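Local atomic coordinates of Beta/gamma crystallin domain-containing protein 1 (Homo sapiens, PDB entry 3CW3), a protein that may suppress malignant melanoma, possibly by interacting with the cytoskeleton, and is represented here by one of its βγ-crystallin domains. Residues Val3-Glu8 / Pro32-Lys37; Glu17-Ile22 / Val38-Trp43; Gln23-Trp28 / Val87-Ile92; Pro49-His54 / Ser91-Val96. One frame throughout, in Å; residues are numbered along the deposited sequence.

Interaction 1: Val3-Glu8 / Pro32-Lys37; sequences VVIYSE and PVILIK
I5 and I36 each swing CG1 anti to their own carbonyl carbon (chi1 -60° and -57°), and a bend at chi2 of I36 (-60°) then carries its CD1 across to the neighbouring strand. There I36 CD1 presses on I5 CG1 at 3.4 Å, tighter than a usual carbon contact, with the two side chains alongside and pointing the same way. V3 joins them through CG2, which meets I36 CG2 at 3.6 Å. On the other face of the sheet the ring of Y6 stands beside L35, its CD1 3.9 Å from L35 CD2, and V4 CG2 leans on K37 CB. Between the two layers run the antiparallel strands, V4 opposite K37 and Y6 opposite L35 as hydrogen-bonded pairs and I5 opposite I36 as the non-hydrogen-bonded pair between them. K37 N gives V4 O a nearly straight bond of 2.8 Å, and V4 N returns one to K37 O at 2.9 Å; Y6 N to L35 O and the longer L35 N to Y6 O close the second pair. This is central pairing in a βγ-crystallin Greek key sheet, with an apolar inner face of buried V3, I5 and I36. The lysine amine of K37 runs off to a salt bridge with E62. Strand 2-6 is flanked by strand 16-18 on its far side, and strand 33-40 by strand 61-66, which makes these the two inner strands of the four-stranded sheet.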
loop_
_atom_site.group_PDB
_atom_site.type_symbol
_atom_site.label_atom_id
_atom_site.label_comp_id
_atom_site.label_asym_id
_atom_site.label_seq_id
_atom_site.Cartn_x
_atom_site.Cartn_y
_atom_site.Cartn_z
ATOM N N VAL A 3 -9.928 -4.389 -2.901
ATOM C CA VAL A 3 -8.670 -4.589 -2.192
ATOM C C VAL A 3 -8.927 -4.185 -0.747
ATOM O O VAL A 3 -9.531 -3.142 -0.487
ATOM C CB VAL A 3 -7.505 -3.737 -2.790
ATOM C CG1 VAL A 3 -7.851 -2.260 -2.782
ATOM C CG2 VAL A 3 -6.232 -3.977 -1.987
ATOM N N VAL A 4 -8.518 -5.031 0.192
ATOM C CA VAL A 4 -8.719 -4.730 1.601
ATOM C C VAL A 4 -7.366 -4.559 2.260
ATOM O O VAL A 4 -6.398 -5.243 1.910
ATOM C CB VAL A 4 -9.520 -5.847 2.332
ATOM C CG1 VAL A 4 -10.852 -6.074 1.627
ATOM C CG2 VAL A 4 -8.717 -7.133 2.387
ATOM N N ILE A 5 -7.305 -3.637 3.212
ATOM C CA ILE A 5 -6.072 -3.347 3.915
ATOM C C ILE A 5 -6.220 -3.558 5.413
ATOM O O ILE A 5 -7.046 -2.912 6.066
ATOM C CB ILE A 5 -5.635 -1.883 3.667
ATOM C CG1 ILE A 5 -5.423 -1.655 2.167
ATOM C CG2 ILE A 5 -4.376 -1.564 4.463
ATOM C CD1 ILE A 5 -5.148 -0.216 1.790
ATOM N N TYR A 6 -5.427 -4.476 5.952
ATOM C CA TYR A 6 -5.440 -4.727 7.385
ATOM C C TYR A 6 -4.342 -3.856 7.975
ATOM O O TYR A 6 -3.154 -4.127 7.797
ATOM C CB TYR A 6 -5.162 -6.197 7.686
ATOM C CG TYR A 6 -6.214 -7.124 7.134
ATOM C CD1 TYR A 6 -6.044 -7.754 5.901
ATOM C CD2 TYR A 6 -7.397 -7.352 7.833
ATOM C CE1 TYR A 6 -7.029 -8.592 5.380
ATOM C CE2 TYR A 6 -8.386 -8.183 7.321
ATOM C CZ TYR A 6 -8.198 -8.798 6.098
ATOM O OH TYR A 6 -9.183 -9.617 5.595
ATOM N N SER A 7 -4.754 -2.795 8.658
ATOM C CA SER A 7 -3.833 -1.846 9.273
ATOM C C SER A 7 -3.028 -2.480 10.396
ATOM O O SER A 7 -1.817 -2.284 10.497
ATOM C CB SER A 7 -4.618 -0.655 9.825
ATOM O OG SER A 7 -5.571 -0.199 8.877
ATOM N N GLU A 8 -3.712 -3.244 11.239
ATOM C CA GLU A 8 -3.074 -3.898 12.374
ATOM C C GLU A 8 -3.160 -5.416 12.263
ATOM O O GLU A 8 -3.845 -6.065 13.050
ATOM C CB GLU A 8 -3.739 -3.419 13.671
ATOM C CG GLU A 8 -5.265 -3.506 13.648
ATOM C CD GLU A 8 -5.919 -2.770 14.806
ATOM O OE1 GLU A 8 -5.757 -1.534 14.895
ATOM O OE2 GLU A 8 -6.599 -3.427 15.626
ATOM N N PRO A 32 3.384 0.246 10.680
ATOM C CA PRO A 32 4.668 -0.033 10.019
ATOM C C PRO A 32 4.587 -1.258 9.113
ATOM O O PRO A 32 5.314 -1.371 8.123
ATOM C CB PRO A 32 5.619 -0.248 11.192
ATOM C CG PRO A 32 5.040 0.644 12.260
ATOM C CD PRO A 32 3.561 0.353 12.140
ATOM N N VAL A 33 3.700 -2.178 9.469
ATOM C CA VAL A 33 3.508 -3.392 8.694
ATOM C C VAL A 33 2.017 -3.613 8.471
ATOM O O VAL A 33 1.251 -3.771 9.424
ATOM C CB VAL A 33 4.097 -4.622 9.420
ATOM C CG1 VAL A 33 3.878 -5.876 8.581
ATOM C CG2 VAL A 33 5.579 -4.406 9.689
ATOM N N ILE A 34 1.609 -3.617 7.209
ATOM C CA ILE A 34 0.209 -3.821 6.875
ATOM C C ILE A 34 0.084 -4.937 5.852
ATOM O O ILE A 34 1.036 -5.256 5.135
ATOM C CB ILE A 34 -0.424 -2.537 6.287
ATOM C CG1 ILE A 34 0.312 -2.134 5.005
ATOM C CG2 ILE A 34 -0.367 -1.407 7.311
ATOM C CD1 ILE A 34 -0.264 -0.909 4.324
ATOM N N LEU A 35 -1.092 -5.544 5.802
ATOM C CA LEU A 35 -1.344 -6.608 4.848
ATOM C C LEU A 35 -2.325 -6.076 3.813
ATOM O O LEU A 35 -3.446 -5.696 4.151
ATOM C CB LEU A 35 -1.938 -7.831 5.551
ATOM C CG LEU A 35 -2.254 -9.032 4.656
ATOM C CD1 LEU A 35 -0.963 -9.587 4.061
ATOM C CD2 LEU A 35 -2.971 -10.098 5.475
ATOM N N ILE A 36 -1.880 -6.019 2.563
ATOM C CA ILE A 36 -2.714 -5.556 1.464
ATOM C C ILE A 36 -3.215 -6.820 0.785
ATOM O O ILE A 36 -2.418 -7.625 0.302
ATOM C CB ILE A 36 -1.912 -4.751 0.414
ATOM C CG1 ILE A 36 -1.213 -3.550 1.061
ATOM C CG2 ILE A 36 -2.844 -4.304 -0.704
ATOM C CD1 ILE A 36 -2.144 -2.550 1.718
ATOM N N LYS A 37 -4.529 -7.000 0.752
ATOM C CA LYS A 37 -5.098 -8.183 0.134
ATOM C C LYS A 37 -5.993 -7.838 -1.048
ATOM O O LYS A 37 -7.126 -7.377 -0.870
ATOM C CB LYS A 37 -5.897 -8.985 1.170
ATOM C CG LYS A 37 -6.507 -10.272 0.624
ATOM C CD LYS A 37 -7.227 -11.056 1.717
ATOM C CE LYS A 37 -7.882 -12.312 1.160
ATOM N NZ LYS A 37 -6.879 -13.230 0.556
#

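Interaction 2: Glu17-Ile22 / Val38-Trp43; sequences EVFSDI and VVRGCW
The edge of the βγ-crystallin core, where the first sheet passes its chain on to the second, is filled here by the indole of W43 lying against V18 and the residues that follow it. The six-membered ring does the touching: W43 CZ3 meets V18 CG1 at 3.7 Å, the two side chains crossing obliquely, and W43 CH2 comes within 3.4 Å of V18 O. That methyl is placed by a chi1 of -175°, which sets CG1 of V18 opposite its backbone N. Farther round, the backbone of F19 and S20 lies at the indole edge, near its plane, with S20 O 3.7 Å from W43 CZ3. V39 and R40 both face K2 in a classic beta bulge, and beyond G41 the chain enters the other sheet, so W43 reaches back from the second sheet to the first. Its far corner is tethered within the same segment by a weak but fairly straight bond from W43 NE1 to R40 O, 3.4 Å long, which may help set how the indole is turned. H94 stacks on W43, and V3 and I92 also pack against it. Nearer the surface, the ring of F19 approaches the R40 guanidinium loosely, F19 CE1 lying 4.2 Å from R40 NH2.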
loop_
_atom_site.group_PDB
_atom_site.type_symbol
_atom_site.label_atom_id
_atom_site.label_comp_id
_atom_site.label_asym_id
_atom_site.label_seq_id
_atom_site.Cartn_x
_atom_site.Cartn_y
_atom_site.Cartn_z
ATOM N N GLU A 17 -11.822 -1.463 3.544
ATOM C CA GLU A 17 -12.270 -2.132 2.329
ATOM C C GLU A 17 -12.392 -1.116 1.204
ATOM O O GLU A 17 -13.229 -0.212 1.263
ATOM C CB GLU A 17 -13.611 -2.831 2.580
ATOM C CG GLU A 17 -13.492 -4.020 3.526
ATOM C CD GLU A 17 -14.817 -4.724 3.770
ATOM O OE1 GLU A 17 -15.651 -4.773 2.842
ATOM O OE2 GLU A 17 -15.015 -5.246 4.886
ATOM N N VAL A 18 -11.546 -1.258 0.187
ATOM C CA VAL A 18 -11.546 -0.327 -0.940
ATOM C C VAL A 18 -12.223 -0.902 -2.183
ATOM O O VAL A 18 -11.784 -1.914 -2.731
ATOM C CB VAL A 18 -10.104 0.090 -1.298
ATOM C CG1 VAL A 18 -10.118 1.162 -2.389
ATOM C CG2 VAL A 18 -9.387 0.601 -0.046
ATOM N N PHE A 19 -13.288 -0.237 -2.625
ATOM C CA PHE A 19 -14.059 -0.663 -3.798
ATOM C C PHE A 19 -13.913 0.303 -4.973
ATOM O O PHE A 19 -14.517 0.095 -6.031
ATOM C CB PHE A 19 -15.548 -0.740 -3.452
ATOM C CG PHE A 19 -15.905 -1.838 -2.499
ATOM C CD1 PHE A 19 -16.367 -3.062 -2.973
ATOM C CD2 PHE A 19 -15.811 -1.644 -1.125
ATOM C CE1 PHE A 19 -16.735 -4.074 -2.091
ATOM C CE2 PHE A 19 -16.174 -2.650 -0.236
ATOM C CZ PHE A 19 -16.638 -3.866 -0.718
ATOM N N SER A 20 -13.131 1.360 -4.799
ATOM C CA SER A 20 -12.989 2.334 -5.873
ATOM C C SER A 20 -11.735 3.184 -5.752
ATOM O O SER A 20 -10.991 3.079 -4.776
ATOM C CB SER A 20 -14.207 3.255 -5.872
ATOM O OG SER A 20 -14.341 3.870 -4.601
ATOM N N ASP A 21 -11.518 4.027 -6.758
ATOM C CA ASP A 21 -10.377 4.936 -6.774
ATOM C C ASP A 21 -10.419 5.861 -5.564
ATOM O O ASP A 21 -11.482 6.358 -5.191
ATOM C CB ASP A 21 -10.408 5.829 -8.018
ATOM C CG ASP A 21 -10.186 5.065 -9.298
ATOM O OD1 ASP A 21 -9.124 4.428 -9.432
ATOM O OD2 ASP A 21 -11.074 5.109 -10.175
ATOM N N ILE A 22 -9.259 6.089 -4.961
ATOM C CA ILE A 22 -9.151 7.020 -3.848
ATOM C C ILE A 22 -7.981 7.923 -4.252
ATOM O O ILE A 22 -6.822 7.498 -4.221
ATOM C CB ILE A 22 -8.834 6.309 -2.512
ATOM C CG1 ILE A 22 -9.955 5.322 -2.156
ATOM C CG2 ILE A 22 -8.689 7.348 -1.404
ATOM C CD1 ILE A 22 -11.289 5.989 -1.806
ATOM N N VAL A 38 -5.479 -8.036 -2.257
ATOM C CA VAL A 38 -6.284 -7.780 -3.440
ATOM C C VAL A 38 -7.145 -9.028 -3.585
ATOM O O VAL A 38 -6.646 -10.108 -3.909
ATOM C CB VAL A 38 -5.416 -7.586 -4.713
ATOM C CG1 VAL A 38 -6.305 -7.563 -5.954
ATOM C CG2 VAL A 38 -4.640 -6.278 -4.621
ATOM N N VAL A 39 -8.435 -8.870 -3.312
ATOM C CA VAL A 39 -9.393 -9.964 -3.388
ATOM C C VAL A 39 -9.734 -10.268 -4.839
ATOM O O VAL A 39 -9.883 -11.427 -5.230
ATOM C CB VAL A 39 -10.682 -9.600 -2.623
ATOM C CG1 VAL A 39 -11.673 -10.730 -2.710
ATOM C CG2 VAL A 39 -10.349 -9.292 -1.169
ATOM N N ARG A 40 -9.870 -9.214 -5.634
ATOM C CA ARG A 40 -10.165 -9.361 -7.048
ATOM C C ARG A 40 -9.839 -8.068 -7.775
ATOM O O ARG A 40 -9.852 -6.982 -7.179
ATOM C CB ARG A 40 -11.636 -9.739 -7.261
ATOM C CG ARG A 40 -12.619 -8.839 -6.555
ATOM C CD ARG A 40 -14.059 -9.232 -6.854
ATOM N NE ARG A 40 -14.984 -8.310 -6.206
ATOM C CZ ARG A 40 -15.437 -8.448 -4.965
ATOM N NH1 ARG A 40 -15.067 -9.487 -4.224
ATOM N NH2 ARG A 40 -16.240 -7.522 -4.454
ATOM N N GLY A 41 -9.524 -8.194 -9.058
ATOM C CA GLY A 41 -9.197 -7.029 -9.859
ATOM C C GLY A 41 -7.723 -6.685 -9.811
ATOM O O GLY A 41 -6.893 -7.484 -9.363
ATOM N N CYS A 42 -7.400 -5.488 -10.290
ATOM C CA CYS A 42 -6.030 -5.005 -10.310
ATOM C C CYS A 42 -6.014 -3.616 -9.698
ATOM O O CYS A 42 -6.965 -2.846 -9.850
ATOM C CB CYS A 42 -5.501 -4.960 -11.746
ATOM S SG CYS A 42 -5.506 -6.580 -12.563
ATOM N N TRP A 43 -4.932 -3.297 -9.004
ATOM C CA TRP A 43 -4.822 -2.006 -8.347
ATOM C C TRP A 43 -3.417 -1.450 -8.413
ATOM O O TRP A 43 -2.471 -2.160 -8.735
ATOM C CB TRP A 43 -5.215 -2.137 -6.877
ATOM C CG TRP A 43 -6.598 -2.653 -6.669
ATOM C CD1 TRP A 43 -7.030 -3.943 -6.811
ATOM C CD2 TRP A 43 -7.742 -1.881 -6.308
ATOM N NE1 TRP A 43 -8.382 -4.018 -6.560
ATOM C CE2 TRP A 43 -8.843 -2.765 -6.249
ATOM C CE3 TRP A 43 -7.948 -0.522 -6.030
ATOM C CZ2 TRP A 43 -10.132 -2.334 -5.923
ATOM C CZ3 TRP A 43 -9.233 -0.095 -5.706
ATOM C CH2 TRP A 43 -10.306 -0.999 -5.656
#

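Interaction 3: Gln23-Trp28 / Val87-Ile92; sequences QDCSSW and VVIGSI
G90 O takes the N-H of C25 in a bond of 2.8 Å that is straight at the hydrogen (168°), although the donor stands well above the carbonyl plane. The same oxygen also receives a CA-H contact from D24. Two turns shape the loop around this bond. D24 OD1 accepts from S26 N, which makes an Asx turn, and S26 OG adds a 2.6 Å bond to the syn lone pair of D24 OD1, next to the type I turn that runs from C25 to W28. Below, C25 SG sits against I92 CG1 at 3.6 Å, and C25 CB lies over the centre of the W28 indole, 3.7 Å above its plane. W28 in turn sets CZ3 at 4.0 Å from I92 CD1, the two side chains meeting at about a right angle. Water 1 accepts a bond from I89 N and lies within hydrogen-bonding distance of C25 O and W28 O, while water 2 donates to W28 O and V87 O. G90 and S91 form a classic beta bulge facing Y46 at the start of strand 91-95. Between these two segments, one from each Greek key, a direct backbone bond is thus supplemented by water bridges, while sulfur, indole and isoleucine supply an apolar underside.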
loop_
_atom_site.group_PDB
_atom_site.type_symbol
_atom_site.label_atom_id
_atom_site.label_comp_id
_atom_site.label_asym_id
_atom_site.label_seq_id
_atom_site.Cartn_x
_atom_site.Cartn_y
_atom_site.Cartn_z
ATOM N N GLN A 23 -8.289 9.156 -4.648
ATOM C CA GLN A 23 -7.267 10.108 -5.089
ATOM C C GLN A 23 -6.352 10.615 -3.989
ATOM O O GLN A 23 -5.301 11.178 -4.269
ATOM C CB GLN A 23 -7.909 11.317 -5.769
ATOM C CG GLN A 23 -8.686 10.993 -7.022
ATOM C CD GLN A 23 -9.150 12.243 -7.740
ATOM O OE1 GLN A 23 -9.517 13.236 -7.104
ATOM N NE2 GLN A 23 -9.148 12.198 -9.072
ATOM N N ASP A 24 -6.757 10.443 -2.739
ATOM C CA ASP A 24 -5.922 10.893 -1.634
ATOM C C ASP A 24 -6.151 10.048 -0.386
ATOM O O ASP A 24 -7.182 10.179 0.282
ATOM C CB ASP A 24 -6.195 12.367 -1.320
ATOM C CG ASP A 24 -5.196 12.946 -0.334
ATOM O OD1 ASP A 24 -4.495 12.157 0.336
ATOM O OD2 ASP A 24 -5.114 14.190 -0.219
ATOM N N CYS A 25 -5.184 9.181 -0.091
ATOM C CA CYS A 25 -5.223 8.300 1.080
ATOM C C CYS A 25 -4.185 8.776 2.094
ATOM O O CYS A 25 -3.938 8.096 3.090
ATOM C CB CYS A 25 -4.836 6.861 0.708
ATOM S SG CYS A 25 -5.666 6.115 -0.685
ATOM N N SER A 26 -3.572 9.928 1.839
ATOM C CA SER A 26 -2.514 10.423 2.718
ATOM C C SER A 26 -2.899 10.706 4.169
ATOM O O SER A 26 -2.031 10.733 5.040
ATOM C CB SER A 26 -1.853 11.668 2.110
ATOM O OG SER A 26 -2.721 12.785 2.123
ATOM N N SER A 27 -4.185 10.909 4.438
ATOM C CA SER A 27 -4.616 11.178 5.804
ATOM C C SER A 27 -4.787 9.878 6.585
ATOM O O SER A 27 -4.970 9.899 7.800
ATOM C CB SER A 27 -5.938 11.948 5.807
ATOM O OG SER A 27 -7.015 11.098 5.457
ATOM N N TRP A 28 -4.736 8.749 5.882
ATOM C CA TRP A 28 -4.895 7.440 6.516
ATOM C C TRP A 28 -3.701 7.097 7.409
ATOM O O TRP A 28 -2.564 7.040 6.936
ATOM C CB TRP A 28 -5.026 6.340 5.460
ATOM C CG TRP A 28 -6.216 6.441 4.543
ATOM C CD1 TRP A 28 -7.068 7.502 4.398
ATOM C CD2 TRP A 28 -6.652 5.444 3.608
ATOM N NE1 TRP A 28 -8.007 7.224 3.428
ATOM C CE2 TRP A 28 -7.774 5.969 2.928
ATOM C CE3 TRP A 28 -6.199 4.159 3.278
ATOM C CZ2 TRP A 28 -8.453 5.252 1.936
ATOM C CZ3 TRP A 28 -6.873 3.446 2.290
ATOM C CH2 TRP A 28 -7.991 3.997 1.630
ATOM N N VAL A 87 3.166 2.955 7.448
ATOM C CA VAL A 87 3.207 2.966 5.994
ATOM C C VAL A 87 2.243 4.052 5.534
ATOM O O VAL A 87 1.116 4.135 6.021
ATOM C CB VAL A 87 2.751 1.608 5.409
ATOM C CG1 VAL A 87 2.506 1.736 3.907
ATOM C CG2 VAL A 87 3.809 0.549 5.679
ATOM N N VAL A 88 2.689 4.898 4.614
ATOM C CA VAL A 88 1.830 5.951 4.097
ATOM C C VAL A 88 1.534 5.725 2.617
ATOM O O VAL A 88 2.448 5.541 1.809
ATOM C CB VAL A 88 2.472 7.347 4.268
ATOM C CG1 VAL A 88 1.595 8.407 3.609
ATOM C CG2 VAL A 88 2.652 7.661 5.752
ATOM N N ILE A 89 0.251 5.727 2.275
ATOM C CA ILE A 89 -0.181 5.548 0.893
ATOM C C ILE A 89 -0.781 6.871 0.422
ATOM O O ILE A 89 -1.651 7.439 1.089
ATOM C CB ILE A 89 -1.241 4.422 0.777
ATOM C CG1 ILE A 89 -0.648 3.094 1.251
ATOM C CG2 ILE A 89 -1.710 4.291 -0.666
ATOM C CD1 ILE A 89 -1.642 1.944 1.255
ATOM N N GLY A 90 -0.307 7.363 -0.722
ATOM C CA GLY A 90 -0.796 8.627 -1.252
ATOM C C GLY A 90 -2.138 8.534 -1.953
ATOM O O GLY A 90 -3.001 9.395 -1.791
ATOM N N SER A 91 -2.312 7.491 -2.750
ATOM C CA SER A 91 -3.555 7.289 -3.478
ATOM C C SER A 91 -3.617 5.857 -3.974
ATOM O O SER A 91 -2.588 5.189 -4.102
ATOM C CB SER A 91 -3.659 8.276 -4.653
ATOM O OG SER A 91 -2.472 8.298 -5.429
ATOM N N ILE A 92 -4.830 5.385 -4.231
ATOM C CA ILE A 92 -5.046 4.024 -4.696
ATOM C C ILE A 92 -5.884 4.070 -5.967
ATOM O O ILE A 92 -6.986 4.630 -5.980
ATOM C CB ILE A 92 -5.768 3.186 -3.606
ATOM C CG1 ILE A 92 -4.838 3.017 -2.399
ATOM C CG2 ILE A 92 -6.205 1.847 -4.168
ATOM C CD1 ILE A 92 -5.447 2.246 -1.227
HETATM O O HOH W 1 -1.807 6.572 4.117
HETATM O O HOH W 2 -0.148 5.855 7.622
#

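Interaction 4: Pro49-His54 / Ser91-Val96; sequences PNFEGH and SIRHVV
One hydrogen bond joins the segments: F51 N donates to S91 OG over 2.9 Å, bent to 140° at the hydrogen. S91 holds that oxygen between its own backbone N and carbonyl carbon, and Q48 O is a second partner for it, so the hydroxyl links two points of the loop after strand 42-46. The aromatic contacts centre on the F51 ring. R93 lays its aliphatic chain across one face, R93 CD standing 3.6 Å from the F51 ring centroid and only 7° off the normal, a well-placed CH-pi contact. Bending at chi2 (82°) brings CD there after CB has already touched the ring near CD2. The guanidinium lies farther on, with R93 CZ 5.5 Å from the F51 centroid, at most a weak cation-pi attraction; its firmer partner is D21, through a salt bridge at NH1. At the ring edge, close to the ring plane, F51 CE2 meets I92 O at 3.3 Å. Both segments belong to the second Greek key of the domain. Strand 91-95 is an outer strand of the three-stranded sheet, beside strand 42-46, and the 49-54 loop folds over its beginning on the way to strand 55-58 at the other edge.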
loop_
_atom_site.group_PDB
_atom_site.type_symbol
_atom_site.label_atom_id
_atom_site.label_comp_id
_atom_site.label_asym_id
_atom_site.label_seq_id
_atom_site.Cartn_x
_atom_site.Cartn_y
_atom_site.Cartn_z
ATOM N N PRO A 49 -0.658 11.645 -3.518
ATOM C CA PRO A 49 -2.054 11.814 -3.922
ATOM C C PRO A 49 -2.165 12.040 -5.427
ATOM O O PRO A 49 -1.189 12.397 -6.085
ATOM C CB PRO A 49 -2.498 13.039 -3.123
ATOM C CG PRO A 49 -1.669 12.950 -1.881
ATOM C CD PRO A 49 -0.308 12.590 -2.444
ATOM N N ASN A 50 -3.361 11.824 -5.962
ATOM C CA ASN A 50 -3.625 12.012 -7.379
ATOM C C ASN A 50 -2.805 11.112 -8.300
ATOM O O ASN A 50 -2.462 11.493 -9.422
ATOM C CB ASN A 50 -3.432 13.486 -7.743
ATOM C CG ASN A 50 -4.371 14.390 -6.961
ATOM O OD1 ASN A 50 -5.585 14.196 -6.980
ATOM N ND2 ASN A 50 -3.813 15.368 -6.262
ATOM N N PHE A 51 -2.495 9.918 -7.805
ATOM C CA PHE A 51 -1.773 8.912 -8.568
ATOM C C PHE A 51 -0.439 9.388 -9.140
ATOM O O PHE A 51 -0.169 9.244 -10.331
ATOM C CB PHE A 51 -2.703 8.407 -9.677
ATOM C CG PHE A 51 -4.132 8.237 -9.219
ATOM C CD1 PHE A 51 -5.143 9.062 -9.710
ATOM C CD2 PHE A 51 -4.455 7.289 -8.250
ATOM C CE1 PHE A 51 -6.452 8.951 -9.242
ATOM C CE2 PHE A 51 -5.759 7.167 -7.775
ATOM C CZ PHE A 51 -6.761 8.002 -8.273
ATOM N N GLU A 52 0.398 9.941 -8.268
ATOM C CA GLU A 52 1.708 10.448 -8.658
ATOM C C GLU A 52 2.774 9.819 -7.771
ATOM O O GLU A 52 2.453 9.197 -6.758
ATOM C CB GLU A 52 1.760 11.970 -8.483
ATOM C CG GLU A 52 0.775 12.754 -9.332
ATOM C CD GLU A 52 1.058 12.623 -10.813
ATOM O OE1 GLU A 52 2.244 12.499 -11.185
ATOM O OE2 GLU A 52 0.099 12.661 -11.609
ATOM N N GLY A 53 4.037 9.994 -8.150
ATOM C CA GLY A 53 5.135 9.455 -7.363
ATOM C C GLY A 53 5.414 7.994 -7.643
ATOM O O GLY A 53 4.937 7.448 -8.640
ATOM N N HIS A 54 6.190 7.352 -6.774
ATOM C CA HIS A 54 6.493 5.942 -6.965
ATOM C C HIS A 54 5.198 5.154 -6.915
ATOM O O HIS A 54 4.202 5.607 -6.341
ATOM C CB HIS A 54 7.468 5.435 -5.897
ATOM C CG HIS A 54 8.874 5.912 -6.094
ATOM N ND1 HIS A 54 9.973 5.154 -5.747
ATOM C CD2 HIS A 54 9.361 7.075 -6.589
ATOM C CE1 HIS A 54 11.075 5.830 -6.018
ATOM N NE2 HIS A 54 10.731 6.999 -6.530
ATOM N N SER A 91 -2.312 7.491 -2.750
ATOM C CA SER A 91 -3.555 7.289 -3.478
ATOM C C SER A 91 -3.617 5.857 -3.974
ATOM O O SER A 91 -2.588 5.189 -4.102
ATOM C CB SER A 91 -3.659 8.276 -4.653
ATOM O OG SER A 91 -2.472 8.298 -5.429
ATOM N N ILE A 92 -4.830 5.385 -4.231
ATOM C CA ILE A 92 -5.046 4.024 -4.696
ATOM C C ILE A 92 -5.884 4.070 -5.967
ATOM O O ILE A 92 -6.986 4.630 -5.980
ATOM C CB ILE A 92 -5.768 3.186 -3.606
ATOM C CG1 ILE A 92 -4.838 3.017 -2.399
ATOM C CG2 ILE A 92 -6.205 1.847 -4.168
ATOM C CD1 ILE A 92 -5.447 2.246 -1.227
ATOM N N ARG A 93 -5.345 3.493 -7.035
ATOM C CA ARG A 93 -6.029 3.471 -8.317
ATOM C C ARG A 93 -6.682 2.119 -8.578
ATOM O O ARG A 93 -6.049 1.068 -8.463
ATOM C CB ARG A 93 -5.039 3.790 -9.441
ATOM C CG ARG A 93 -5.684 4.010 -10.807
ATOM C CD ARG A 93 -6.219 5.436 -10.954
ATOM N NE ARG A 93 -6.579 5.729 -12.342
ATOM C CZ ARG A 93 -7.700 5.322 -12.935
ATOM N NH1 ARG A 93 -8.596 4.605 -12.264
ATOM N NH2 ARG A 93 -7.916 5.620 -14.211
ATOM N N HIS A 94 -7.958 2.168 -8.934
ATOM C CA HIS A 94 -8.748 0.982 -9.234
ATOM C C HIS A 94 -8.629 0.740 -10.737
ATOM O O HIS A 94 -9.229 1.456 -11.540
ATOM C CB HIS A 94 -10.204 1.239 -8.820
ATOM C CG HIS A 94 -11.133 0.099 -9.095
ATOM N ND1 HIS A 94 -10.717 -1.214 -9.130
ATOM C CD2 HIS A 94 -12.472 0.075 -9.302
ATOM C CE1 HIS A 94 -11.758 -1.998 -9.346
ATOM N NE2 HIS A 94 -12.834 -1.241 -9.453
ATOM N N VAL A 95 -7.835 -0.260 -11.113
ATOM C CA VAL A 95 -7.626 -0.566 -12.521
ATOM C C VAL A 95 -8.849 -1.196 -13.176
ATOM O O VAL A 95 -9.181 -2.357 -12.925
ATOM C CB VAL A 95 -6.408 -1.488 -12.715
ATOM C CG1 VAL A 95 -6.183 -1.748 -14.196
ATOM C CG2 VAL A 95 -5.173 -0.843 -12.099
ATOM N N VAL A 96 -9.506 -0.400 -14.016
ATOM C CA VAL A 96 -10.705 -0.796 -14.747
ATOM C C VAL A 96 -11.863 -1.077 -13.790
ATOM O O VAL A 96 -11.644 -0.990 -12.561
ATOM C CB VAL A 96 -10.426 -2.037 -15.632
ATOM C CG1 VAL A 96 -11.644 -2.376 -16.474
ATOM C CG2 VAL A 96 -9.235 -1.758 -16.537
ATOM O OXT VAL A 96 -12.979 -1.367 -14.271
#

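Overall arrangement
From the N terminus, strand 2-6 pairs with strand 33-40 in interaction 1, closing the loop that carries strand 16-18 and the 23-28 turn. Interaction 2 crosses it: it opens inside that loop at 17-22 and ends beyond it at 38-43, where the chain enters the second sheet. Interaction 3 also starts within the loop and crosses both, making the longest link by joining 23-28 to 87-92 across the two Greek keys. Interaction 4 opens later, at 49-54, within the span of interaction 3, and ends on the same strand, sharing S91 and I92 with it. I5 CD1 meets I92 CD1, so the central pairing touches the last strand through the core between the sheets.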